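Local coordinates for protein octaprenyl Pyrophosphate Synthase (PDB 3TC1) that probably catalyses the head-to-tail condensation of isopentenyl diphosphate units onto an allylic diphosphate, building the C40 chain of octaprenyl diphosphate, at residues B[45-48]-B[49-53]; B[261-265]-B[266-270]. One frame throughout, in Å; residues are numbered along the deposited sequence.

Contact 1: residues B[45-48]-B[49-53]; sequences ALLN and EKTDA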
ATOM      1  N   ALA B  45     -15.524  20.693  -9.184  1.00 21.51           N
ATOM      2  CA  ALA B  45     -16.561  21.202 -10.078  1.00 22.63           C
ATOM      3  C   ALA B  45     -17.976  21.012  -9.553  1.00 23.85           C
ATOM      4  O   ALA B  45     -18.921  21.608 -10.080  1.00 21.36           O
ATOM      5  CB  ALA B  45     -16.431  20.546 -11.453  1.00 19.91           C
ATOM      6  N   LEU B  46     -18.131  20.179  -8.527  1.00 20.60           N
ATOM      7  CA  LEU B  46     -19.448  19.933  -7.952  1.00 22.12           C
ATOM      8  C   LEU B  46     -19.811  20.947  -6.874  1.00 23.32           C
ATOM      9  O   LEU B  46     -20.970  21.038  -6.470  1.00 24.98           O
ATOM     10  CB  LEU B  46     -19.529  18.513  -7.373  1.00 22.37           C
ATOM     11  CG  LEU B  46     -19.773  17.398  -8.398  1.00 24.02           C
ATOM     12  CD1 LEU B  46     -18.608  17.328  -9.375  1.00 24.66           C
ATOM     13  CD2 LEU B  46     -19.947  16.068  -7.680  1.00 23.97           C
ATOM     14  N   LEU B  47     -18.823  21.703  -6.408  1.00 22.80           N
ATOM     15  CA  LEU B  47     -19.054  22.704  -5.375  1.00 24.74           C
ATOM     16  C   LEU B  47     -19.976  23.821  -5.858  1.00 28.01           C
ATOM     17  O   LEU B  47     -19.971  24.175  -7.038  1.00 25.57           O
ATOM     18  CB  LEU B  47     -17.725  23.305  -4.914  1.00 24.80           C
ATOM     19  CG  LEU B  47     -16.814  22.399  -4.080  1.00 25.13           C
ATOM     20  CD1 LEU B  47     -15.441  23.045  -3.928  1.00 23.39           C
ATOM     21  CD2 LEU B  47     -17.451  22.154  -2.718  1.00 22.02           C
ATOM     22  N   ASN B  48     -20.777  24.355  -4.936  1.00 36.17           N
ATOM     23  CA  ASN B  48     -21.700  25.451  -5.235  1.00 39.95           C
ATOM     24  C   ASN B  48     -21.069  26.763  -4.803  1.00 41.46           C
ATOM     25  O   ASN B  48     -20.152  26.781  -3.979  1.00 40.37           O
ATOM     26  CB  ASN B  48     -23.020  25.301  -4.469  1.00 49.84           C
ATOM     27  CG  ASN B  48     -23.918  24.234  -5.042  1.00 52.40           C
ATOM     28  OD1 ASN B  48     -24.088  24.135  -6.255  1.00 54.91           O
ATOM     29  ND2 ASN B  48     -24.522  23.438  -4.167  1.00 53.18           N
ATOM     30  N   GLU B  49     -21.578  27.862  -5.348  1.00 54.37           N
ATOM     31  CA  GLU B  49     -21.082  29.184  -4.993  1.00 55.16           C
ATOM     32  C   GLU B  49     -21.219  29.378  -3.487  1.00 53.69           C
ATOM     33  O   GLU B  49     -20.310  29.879  -2.826  1.00 55.12           O
ATOM     34  CB  GLU B  49     -21.892  30.274  -5.712  1.00 79.05           C
ATOM     35  CG  GLU B  49     -21.531  31.700  -5.288  1.00 83.74           C
ATOM     36  CD  GLU B  49     -22.363  32.762  -5.989  1.00 86.34           C
ATOM     37  OE1 GLU B  49     -23.422  33.156  -5.453  1.00 88.19           O
ATOM     38  OE2 GLU B  49     -21.956  33.198  -7.087  1.00 88.01           O
ATOM     39  N   LYS B  50     -22.362  28.950  -2.955  1.00 40.21           N
ATOM     40  CA  LYS B  50     -22.681  29.099  -1.536  1.00 37.46           C
ATOM     41  C   LYS B  50     -22.337  27.951  -0.595  1.00 33.74           C
ATOM     42  O   LYS B  50     -22.921  27.852   0.486  1.00 33.23           O
ATOM     43  CB  LYS B  50     -24.170  29.398  -1.375  1.00 58.42           C
ATOM     44  CG  LYS B  50     -24.629  30.627  -2.106  1.00 63.41           C
ATOM     45  CD  LYS B  50     -26.130  30.608  -2.271  1.00 67.25           C
ATOM     46  CE  LYS B  50     -26.516  31.227  -3.600  1.00 70.04           C
ATOM     47  NZ  LYS B  50     -27.985  31.215  -3.814  1.00 71.53           N
ATOM     48  N   THR B  51     -21.408  27.084  -0.976  1.00 26.92           N
ATOM     49  CA  THR B  51     -21.054  25.979  -0.089  1.00 20.91           C
ATOM     50  C   THR B  51     -20.476  26.565   1.194  1.00 18.15           C
ATOM     51  O   THR B  51     -19.558  27.377   1.142  1.00 17.45           O
ATOM     52  CB  THR B  51     -20.021  25.044  -0.750  1.00 20.72           C
ATOM     53  OG1 THR B  51     -20.576  24.496  -1.953  1.00 17.78           O
ATOM     54  CG2 THR B  51     -19.658  23.904   0.197  1.00 18.29           C
ATOM     55  N   ASP B  52     -21.008  26.172   2.346  1.00 17.37           N
ATOM     56  CA  ASP B  52     -20.499  26.728   3.595  1.00 17.42           C
ATOM     57  C   ASP B  52     -19.040  26.333   3.835  1.00 17.56           C
ATOM     58  O   ASP B  52     -18.577  25.282   3.375  1.00 15.92           O
ATOM     59  CB  ASP B  52     -21.384  26.331   4.787  1.00 19.51           C
ATOM     60  CG  ASP B  52     -21.285  24.859   5.138  1.00 20.45           C
ATOM     61  OD1 ASP B  52     -22.146  24.066   4.684  1.00 22.47           O
ATOM     62  OD2 ASP B  52     -20.339  24.500   5.867  1.00 18.22           O
ATOM     63  N   ALA B  53     -18.322  27.190   4.550  1.00 20.23           N
ATOM     64  CA  ALA B  53     -16.904  26.983   4.831  1.00 20.14           C
ATOM     65  C   ALA B  53     -16.549  25.646   5.478  1.00 20.57           C
ATOM     66  O   ALA B  53     -15.506  25.069   5.175  1.00 21.12           O
ATOM     67  CB  ALA B  53     -16.376  28.131   5.692  1.00 16.83           C
TER
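Thr51 turns its hydroxyl back onto Asn48 because OG1 stands beside its own backbone N, opposite the carbonyl carbon (chi1 -60°), which keeps the methyl CG2 beside Leu47. In Leu47 the first torsion likewise sets CG opposite the carbonyl carbon, and CD2 then lies against both branches of the threonine, 4.0 Å from Thr51 OG1 and scarcely farther from CG2. The two side chains cross at about a right angle.

Two hydrogen bonds tie Asn48 to Thr51. Asn48 to Thr51 form a type I beta turn, in which Thr51 N donates to Asn48 O over a fairly long 3.3 Å; the N-H points well at the oxygen (163°), yet the donor sits above the carbonyl plane. The return bond, Asn48 N to Thr51 OG1, is shorter at 3.0 Å but more bent, at 145°. Asn48 is thus gripped through both its N-H and its C=O by one residue, and Asn48 CB lies 3.6 Å from Thr51 OG1. Threonine suits the last position of this turn, since its hydroxyl accepts the backbone N-H while its methyl packs against leucine. Glu49 and Lys50, at the two middle positions, lead their charged ends away from residues 45-48; the Glu49 side chain is poorly ordered, as fits an exposed turn.

Asp52 then caps the next helix, its OD2 accepting from Leu55 N. The turn sits in the loop between helix 38-44 and helix 53-80: Leu47 leans on Leu56 and Ala59 of the latter, while Leu46, more deeply buried, packs against helices 152-177 and 293-301.

Contact 2: residues B[261-265]-B[266-270]; sequences EKFKQ and YGIIE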
ATOM      1  N   GLU B 261       2.660   3.127 -39.643  1.00 15.30           N
ATOM      2  CA  GLU B 261       2.155   2.918 -40.998  1.00 14.22           C
ATOM      3  C   GLU B 261       0.936   2.010 -40.973  1.00 12.29           C
ATOM      4  O   GLU B 261      -0.023   2.234 -41.708  1.00 14.44           O
ATOM      5  CB  GLU B 261       3.224   2.286 -41.891  1.00 17.96           C
ATOM      6  CG  GLU B 261       4.489   3.107 -42.027  1.00 23.79           C
ATOM      7  CD  GLU B 261       5.448   2.516 -43.037  1.00 26.40           C
ATOM      8  OE1 GLU B 261       5.447   1.281 -43.213  1.00 28.12           O
ATOM      9  OE2 GLU B 261       6.213   3.288 -43.650  1.00 31.91           O
ATOM     10  N   LYS B 262       0.976   0.988 -40.122  1.00 14.34           N
ATOM     11  CA  LYS B 262      -0.129   0.047 -40.016  1.00 13.69           C
ATOM     12  C   LYS B 262      -1.376   0.691 -39.415  1.00 13.11           C
ATOM     13  O   LYS B 262      -2.488   0.395 -39.848  1.00 13.99           O
ATOM     14  CB  LYS B 262       0.298  -1.183 -39.212  1.00 13.28           C
ATOM     15  CG  LYS B 262       1.262  -2.101 -39.974  1.00 13.06           C
ATOM     16  CD  LYS B 262       0.606  -2.651 -41.244  1.00 14.34           C
ATOM     17  CE  LYS B 262       1.641  -3.111 -42.262  1.00 14.86           C
ATOM     18  NZ  LYS B 262       1.016  -3.560 -43.539  1.00 18.13           N
ATOM     19  N   PHE B 263      -1.202   1.570 -38.428  1.00 13.75           N
ATOM     20  CA  PHE B 263      -2.352   2.252 -37.835  1.00 14.04           C
ATOM     21  C   PHE B 263      -3.010   3.104 -38.924  1.00 15.96           C
ATOM     22  O   PHE B 263      -4.230   3.151 -39.036  1.00 15.51           O
ATOM     23  CB  PHE B 263      -1.929   3.173 -36.683  1.00 13.79           C
ATOM     24  CG  PHE B 263      -1.519   2.444 -35.423  1.00 14.85           C
ATOM     25  CD1 PHE B 263      -2.123   1.243 -35.061  1.00 11.79           C
ATOM     26  CD2 PHE B 263      -0.570   3.001 -34.566  1.00 15.08           C
ATOM     27  CE1 PHE B 263      -1.789   0.601 -33.857  1.00 15.42           C
ATOM     28  CE2 PHE B 263      -0.227   2.368 -33.357  1.00 15.15           C
ATOM     29  CZ  PHE B 263      -0.839   1.169 -33.005  1.00 13.43           C
ATOM     30  N   LYS B 264      -2.188   3.792 -39.713  1.00 15.57           N
ATOM     31  CA  LYS B 264      -2.695   4.632 -40.800  1.00 16.41           C
ATOM     32  C   LYS B 264      -3.400   3.776 -41.844  1.00 15.61           C
ATOM     33  O   LYS B 264      -4.505   4.098 -42.294  1.00 14.62           O
ATOM     34  CB  LYS B 264      -1.548   5.395 -41.474  1.00 16.72           C
ATOM     35  CG  LYS B 264      -0.974   6.549 -40.664  1.00 19.47           C
ATOM     36  CD  LYS B 264       0.177   7.199 -41.426  1.00 27.47           C
ATOM     37  CE  LYS B 264       0.853   8.301 -40.616  1.00 30.07           C
ATOM     38  NZ  LYS B 264      -0.033   9.479 -40.402  1.00 33.26           N
ATOM     39  N   GLN B 265      -2.752   2.677 -42.220  1.00 11.97           N
ATOM     40  CA  GLN B 265      -3.296   1.771 -43.217  1.00 13.40           C
ATOM     41  C   GLN B 265      -4.724   1.317 -42.921  1.00 14.04           C
ATOM     42  O   GLN B 265      -5.551   1.193 -43.832  1.00 11.72           O
ATOM     43  CB  GLN B 265      -2.396   0.542 -43.349  1.00 13.74           C
ATOM     44  CG  GLN B 265      -2.904  -0.490 -44.349  1.00 15.07           C
ATOM     45  CD  GLN B 265      -1.947  -1.658 -44.511  1.00 15.65           C
ATOM     46  OE1 GLN B 265      -0.896  -1.704 -43.877  1.00 16.76           O
ATOM     47  NE2 GLN B 265      -2.309  -2.608 -45.362  1.00 16.62           N
ATOM     48  N   TYR B 266      -5.020   1.068 -41.651  1.00 16.08           N
ATOM     49  CA  TYR B 266      -6.347   0.603 -41.293  1.00 16.10           C
ATOM     50  C   TYR B 266      -7.182   1.619 -40.522  1.00 17.78           C
ATOM     51  O   TYR B 266      -8.176   1.263 -39.893  1.00 19.16           O
ATOM     52  CB  TYR B 266      -6.226  -0.719 -40.524  1.00 17.02           C
ATOM     53  CG  TYR B 266      -5.672  -1.848 -41.376  1.00 16.32           C
ATOM     54  CD1 TYR B 266      -6.465  -2.476 -42.339  1.00 18.28           C
ATOM     55  CD2 TYR B 266      -4.349  -2.277 -41.238  1.00 18.76           C
ATOM     56  CE1 TYR B 266      -5.954  -3.499 -43.141  1.00 19.37           C
ATOM     57  CE2 TYR B 266      -3.830  -3.299 -42.037  1.00 17.54           C
ATOM     58  CZ  TYR B 266      -4.639  -3.905 -42.985  1.00 19.93           C
ATOM     59  OH  TYR B 266      -4.135  -4.920 -43.777  1.00 21.93           O
ATOM     60  N   GLY B 267      -6.788   2.887 -40.594  1.00 16.21           N
ATOM     61  CA  GLY B 267      -7.525   3.944 -39.922  1.00 18.05           C
ATOM     62  C   GLY B 267      -7.767   3.685 -38.445  1.00 17.48           C
ATOM     63  O   GLY B 267      -8.844   3.975 -37.920  1.00 16.27           O
ATOM     64  N   ILE B 268      -6.758   3.152 -37.769  1.00 16.84           N
ATOM     65  CA  ILE B 268      -6.881   2.828 -36.352  1.00 14.33           C
ATOM     66  C   ILE B 268      -6.994   4.058 -35.457  1.00 16.94           C
ATOM     67  O   ILE B 268      -7.685   4.028 -34.439  1.00 17.24           O
ATOM     68  CB  ILE B 268      -5.680   1.968 -35.896  1.00 14.35           C
ATOM     69  CG1 ILE B 268      -5.600   0.705 -36.757  1.00 11.82           C
ATOM     70  CG2 ILE B 268      -5.814   1.601 -34.422  1.00 13.13           C
ATOM     71  CD1 ILE B 268      -6.879  -0.162 -36.735  1.00 11.96           C
ATOM     72  N   ILE B 269      -6.325   5.146 -35.830  1.00 15.34           N
ATOM     73  CA  ILE B 269      -6.373   6.342 -35.003  1.00 17.01           C
ATOM     74  C   ILE B 269      -7.801   6.868 -34.885  1.00 17.50           C
ATOM     75  O   ILE B 269      -8.282   7.142 -33.782  1.00 15.70           O
ATOM     76  CB  ILE B 269      -5.459   7.463 -35.559  1.00 13.92           C
ATOM     77  CG1 ILE B 269      -4.032   6.939 -35.749  1.00 18.29           C
ATOM     78  CG2 ILE B 269      -5.482   8.664 -34.620  1.00 15.18           C
ATOM     79  CD1 ILE B 269      -3.381   6.399 -34.498  1.00 19.39           C
ATOM     80  N   GLU B 270      -8.487   7.003 -36.015  1.00 14.27           N
ATOM     81  CA  GLU B 270      -9.858   7.496 -35.982  1.00 16.88           C
ATOM     82  C   GLU B 270     -10.777   6.483 -35.304  1.00 16.13           C
ATOM     83  O   GLU B 270     -11.692   6.861 -34.580  1.00 14.67           O
ATOM     84  CB  GLU B 270     -10.371   7.802 -37.397  1.00 40.90           C
ATOM     85  CG  GLU B 270     -11.873   8.102 -37.470  1.00 48.53           C
ATOM     86  CD  GLU B 270     -12.260   9.463 -36.902  1.00 55.62           C
ATOM     87  OE1 GLU B 270     -11.846   9.789 -35.768  1.00 60.13           O
ATOM     88  OE2 GLU B 270     -12.994  10.202 -37.594  1.00 58.93           O
TER
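Apolar packing joins Phe263 to Ile268, both buried, where an aromatic ring and a branched aliphatic chain suit the place. Ile268 CB rests 3.7 Å from Phe263 CD1, its CG2 branch touches the same ring carbon, and Ile269 CD1 meets Phe263 CB. The Phe263 ring continues into an edge-to-face pair with Tyr229, beside Leu232 of helix 227-233.

Backbone bonds make the join itself. Ile268 N reaches Phe263 O at 2.8 Å and Gly267 N reaches Lys264 O at 3.1 Å, while Tyr266 N keeps a last helical bond to Lys262 O at 3.2 Å. The first two make a Schellman motif that ends helix 253-265, with Gly267 as its C-prime residue; glycine suits the positive phi (53°) there. Gly267 is also the N-cap position of helix 268-286, so one residue serves both helices.

A stacked pair follows at the helix end, with Leu232 and Leu236 against Tyr266. With CG opposite the backbone N (chi1 178°) and the chain extended, Gln265 runs alongside Tyr266: its CG makes a CH-pi contact 3.9 Å from the ring centroid, and its amide stacks on the ring, the planes 15° apart. Lys262 NZ holds that amide by an in-plane lone pair of Gln265 OE1 at 2.7 Å and forms a salt bridge with Asp240.

Both contacts are short connections between consecutive helices, yet they lie on opposite sides of the chain's centre, about 45 Å apart between centres, and share no helix. Contact 1 is a surface feature: it links helices 38-44 and 53-80 through a true loop, and a side-chain hydroxyl helps to close the turn. Contact 2 is partly buried and has almost no loop, since helix 253-265 passes nearly at once into helix 268-286; main-chain bonds cap the end, and aromatic and aliphatic side chains pack beside it. The magnesium ion is about 13 Å from the Phe263 side chain, so contact 2 is not part of its immediate shell.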